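Local coordinates for protein hydrogen peroxide-inducible genes activator (Corynebacterium glutamicum, PDB 6G1D) that senses hydrogen peroxide and, as a LysR-type transcription factor, probably controls the expression of peroxide-inducible genes in response, at residues G105-P108 against T109-P112; Y113-P116 against S117-I121. The protein carries 1 engineered substitution. All blocks are in the same frame, centred on the assembly; numbering follows the deposited sequence.

Contact 1 (G105-P108 against T109-P112); sequences GIIP and TAAP. With SO4 (sulfate ion), chain M.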
loop_
_atom_site.group_PDB
_atom_site.type_symbol
_atom_site.label_atom_id
_atom_site.label_comp_id
_atom_site.label_asym_id
_atom_site.label_seq_id
_atom_site.Cartn_x
_atom_site.Cartn_y
_atom_site.Cartn_z
ATOM N N GLY B 105 1.154 22.291 -1.402
ATOM C CA GLY B 105 1.835 21.038 -1.700
ATOM C C GLY B 105 3.268 21.390 -2.073
ATOM O O GLY B 105 3.496 22.374 -2.776
ATOM N N ILE B 106 4.233 20.604 -1.587
ATOM C CA ILE B 106 5.627 20.815 -1.975
ATOM C C ILE B 106 6.319 19.480 -2.171
ATOM O O ILE B 106 6.143 18.583 -1.361
ATOM C CB ILE B 106 6.419 21.602 -0.920
ATOM C CG1 ILE B 106 5.655 22.837 -0.434
ATOM C CG2 ILE B 106 7.784 21.995 -1.465
ATOM C CD1 ILE B 106 6.338 23.609 0.703
ATOM N N ILE B 107 7.132 19.394 -3.225
ATOM C CA ILE B 107 7.937 18.205 -3.493
ATOM C C ILE B 107 9.007 17.963 -2.394
ATOM O O ILE B 107 9.531 18.929 -1.802
ATOM C CB ILE B 107 8.575 18.239 -4.895
ATOM C CG1 ILE B 107 9.528 19.423 -5.068
ATOM C CG2 ILE B 107 7.499 18.269 -5.982
ATOM C CD1 ILE B 107 10.318 19.371 -6.348
ATOM N N PRO B 108 9.301 16.686 -2.086
ATOM C CA PRO B 108 10.146 16.389 -0.924
ATOM C C PRO B 108 11.593 16.880 -0.986
ATOM O O PRO B 108 12.213 17.032 0.066
ATOM C CB PRO B 108 10.150 14.857 -0.850
ATOM C CG PRO B 108 9.079 14.379 -1.738
ATOM C CD PRO B 108 8.689 15.468 -2.665
ATOM N N THR B 109 12.129 17.090 -2.188
ATOM C CA THR B 109 13.478 17.610 -2.340
ATOM C C THR B 109 13.541 19.141 -2.394
ATOM O O THR B 109 14.604 19.678 -2.669
ATOM C CB THR B 109 14.199 17.024 -3.586
ATOM O OG1 THR B 109 13.583 17.499 -4.784
ATOM C CG2 THR B 109 14.202 15.497 -3.527
ATOM N N ALA B 110 12.407 19.820 -2.201
ATOM C CA ALA B 110 12.393 21.254 -1.945
ATOM C C ALA B 110 11.862 21.620 -0.559
ATOM O O ALA B 110 12.415 22.534 0.078
ATOM C CB ALA B 110 11.605 21.978 -3.010
ATOM N N ALA B 111 10.839 20.895 -0.079
ATOM C CA ALA B 111 10.109 21.253 1.144
ATOM C C ALA B 111 10.946 21.590 2.393
ATOM O O ALA B 111 10.857 22.671 2.911
ATOM C CB ALA B 111 9.121 20.141 1.503
ATOM N N PRO B 112 11.770 20.636 2.870
ATOM C CA PRO B 112 12.461 20.892 4.119
ATOM C C PRO B 112 13.424 22.078 4.039
ATOM O O PRO B 112 13.739 22.648 5.065
ATOM C CB PRO B 112 13.176 19.568 4.390
ATOM C CG PRO B 112 13.296 18.918 3.028
ATOM C CD PRO B 112 12.063 19.297 2.320
HETATM S S SO4 M . 11.107 15.240 -5.772
HETATM O O1 SO4 M . 11.375 16.657 -4.943
HETATM O O2 SO4 M . 9.727 15.125 -6.771
HETATM O O3 SO4 M . 12.529 15.076 -6.626
HETATM O O4 SO4 M . 10.953 14.140 -4.597
#
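I107 and A110 close a type I beta turn with P108 and T109 at its corners, and the carbonyl that closes it, I107 O, serves twice. A110 N reaches it at 3.0 Å from well above the carbonyl plane, whereas A111 N comes almost head-on to I107 O at 2.9 Å, with a C=O...N angle of 171°. Two donors therefore fix this carbonyl where strand 100-106 gives way to helix 111-125.

I106 lays its CG2 branch against A111, 3.7 Å from A111 CB. That methyl lies anti to the backbone N (its partner CG1 has chi1 -47°) and fills the angle between the end of the strand and the first turn of the helix. I107 brings CG1 to 3.9 Å from A110 CB. In the first turn of the helix, P112 brings its ring carbon CD to 3.2 Å from P108 O.

A sulfate, probably taken up from the crystallisation liquor, lies between the turn and the start of helix 208-219, against I107, P108 and T109. T109 N donates to sulfate O1 at 2.9 Å, while I107 CB packs 3.2 Å from the same oxygen and P108 CD 3.3 Å from sulfate O4. The very short approach of T109 OG1 to the anion is doubtful in detail, but the hydroxyl also bonds to R280. H207 ND1 and the amides of S208 and L209 complete the grip. S208 is very likely the engineered position, replacing the peroxide-sensing cysteine.

Backbone amides from the turn and from the N-terminal end of helix 208-219, with R280 held at T109 OG1, would probably give the pocket a positive character that suits a small anion; its place beside S208 is consistent with the site where peroxide is sensed.

Contact 2 (Y113-P116 against S117-I121); sequences YILP and SMLSI
Helix 111-125, the crossover of a beta-alpha-beta unit in the LysR effector-binding domain, is kinked at P116, and L115 lies against M118 and L119 on its buried face. Three backbone bonds carry the helix through the kink: M118 N to I114 O at 3.0 Å, L119 N to L115 O at 2.9 Å and S120 N to P116 O at 3.1 Å. The last is the most bent, with an N-H...O angle of 148°.

One further i to i+4 link is made through solvent. Water 1 accepts from S117 N at 2.9 Å and donates to Y113 O, with only a weak bond to I114 O, so it takes the place of a direct link between S117 N and Y113 O.

On the inner face, the leucine and methionine side chains run side by side and point the same way. M118 sets off with CG anti to its own N (chi1 178°), then bends at chi2 and chi3, which swings its terminal methyl back until CE is 3.9 Å from L115 CD2. The same L115 methyl meets L119 CD1 at 4.1 Å. L115 and L119 lean on strand 129-135, through I133 and P131, while I114 and M118 face helix 293-316. P116 and L119 also pack on Q242 and A246 of the second subunit.

A proline lacking a bond to the preceding turn, with a water bridging the S117 amide and the Y113 carbonyl one turn back, is the signature of a proline-kinked, locally hydrated alpha helix.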
loop_
_atom_site.group_PDB
_atom_site.type_symbol
_atom_site.label_atom_id
_atom_site.label_comp_id
_atom_site.label_asym_id
_atom_site.label_seq_id
_atom_site.Cartn_x
_atom_site.Cartn_y
_atom_site.Cartn_z
ATOM N N TYR B 113 13.843 22.465 2.840
ATOM C CA TYR B 113 14.879 23.459 2.633
ATOM C C TYR B 113 14.303 24.845 2.397
ATOM O O TYR B 113 14.943 25.852 2.726
ATOM C CB TYR B 113 15.783 23.027 1.485
ATOM C CG TYR B 113 16.137 21.566 1.557
ATOM C CD1 TYR B 113 15.922 20.749 0.481
ATOM C CD2 TYR B 113 16.638 20.988 2.721
ATOM C CE1 TYR B 113 16.194 19.376 0.548
ATOM C CE2 TYR B 113 16.937 19.643 2.786
ATOM C CZ TYR B 113 16.680 18.843 1.677
ATOM O OH TYR B 113 16.938 17.495 1.687
ATOM N N ILE B 114 13.082 24.910 1.869
ATOM C CA ILE B 114 12.397 26.176 1.655
ATOM C C ILE B 114 11.516 26.559 2.873
ATOM O O ILE B 114 11.285 27.763 3.126
ATOM C CB ILE B 114 11.590 26.157 0.338
ATOM C CG1 ILE B 114 11.311 27.593 -0.180
ATOM C CG2 ILE B 114 10.327 25.333 0.456
ATOM C CD1 ILE B 114 12.531 28.291 -0.794
ATOM N N LEU B 115 11.036 25.567 3.629
ATOM C CA LEU B 115 10.054 25.831 4.683
ATOM C C LEU B 115 10.519 26.804 5.774
ATOM O O LEU B 115 9.745 27.643 6.187
ATOM C CB LEU B 115 9.570 24.551 5.360
ATOM C CG LEU B 115 8.488 23.781 4.604
ATOM C CD1 LEU B 115 8.297 22.400 5.240
ATOM C CD2 LEU B 115 7.196 24.506 4.453
ATOM N N PRO B 116 11.769 26.675 6.263
ATOM C CA PRO B 116 12.078 27.579 7.383
ATOM C C PRO B 116 11.883 29.043 7.047
ATOM O O PRO B 116 11.227 29.745 7.815
ATOM C CB PRO B 116 13.530 27.252 7.743
ATOM C CG PRO B 116 13.671 25.820 7.311
ATOM C CD PRO B 116 12.842 25.689 6.044
ATOM N N SER B 117 12.402 29.481 5.905
ATOM C CA SER B 117 12.292 30.891 5.495
ATOM C C SER B 117 10.882 31.233 5.082
ATOM O O SER B 117 10.375 32.304 5.433
ATOM C CB SER B 117 13.267 31.266 4.371
ATOM O OG SER B 117 14.601 31.079 4.757
ATOM N N MET B 118 10.224 30.355 4.322
ATOM C CA MET B 118 8.864 30.666 3.922
ATOM C C MET B 118 7.972 30.869 5.132
ATOM O O MET B 118 7.181 31.834 5.158
ATOM C CB MET B 118 8.291 29.610 3.011
ATOM C CG MET B 118 6.846 29.863 2.601
ATOM S SD MET B 118 5.718 28.710 3.393
ATOM C CE MET B 118 5.971 27.387 2.208
ATOM N N LEU B 119 8.056 29.957 6.092
ATOM C CA LEU B 119 7.216 30.018 7.287
ATOM C C LEU B 119 7.517 31.229 8.177
ATOM O O LEU B 119 6.622 31.777 8.781
ATOM C CB LEU B 119 7.308 28.729 8.109
ATOM C CG LEU B 119 6.675 27.495 7.420
ATOM C CD1 LEU B 119 6.965 26.225 8.161
ATOM C CD2 LEU B 119 5.197 27.651 7.345
ATOM N N SER B 120 8.770 31.635 8.251
ATOM C CA SER B 120 9.163 32.797 9.044
ATOM C C SER B 120 8.652 34.111 8.410
ATOM O O SER B 120 8.157 34.979 9.122
ATOM C CB SER B 120 10.697 32.834 9.233
ATOM O OG SER B 120 11.069 33.992 9.928
ATOM N N ILE B 121 8.743 34.235 7.086
ATOM C CA ILE B 121 8.184 35.375 6.371
ATOM C C ILE B 121 6.671 35.484 6.568
ATOM O O ILE B 121 6.117 36.560 6.807
ATOM C CB ILE B 121 8.471 35.285 4.861
ATOM C CG1 ILE B 121 9.959 35.548 4.621
ATOM C CG2 ILE B 121 7.644 36.296 4.073
ATOM C CD1 ILE B 121 10.418 35.206 3.235
HETATM O O HOH W 1 14.379 28.275 4.181
#

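How the contacts relate
Contact 1 is the more deeply buried of the two, while contact 2 runs along the same helix toward a partly open face. They meet where I106 CD1 packs on L115 CD2 at 4.0 Å, so the end of strand 100-106 is gripped by both. The chemistry changes along the way: at the turn, polar backbone groups and an anion dominate, whereas in the helix, backbone bonds interrupted at P116 and bridged there by water back a hydrocarbon face. Proline spacing joins them too, for P116 has no N-H to offer P112 O, which instead accepts from Q242 of the second subunit. Both contacts touch that subunit, placing the pocket-side turn and its helix beside the interface with it.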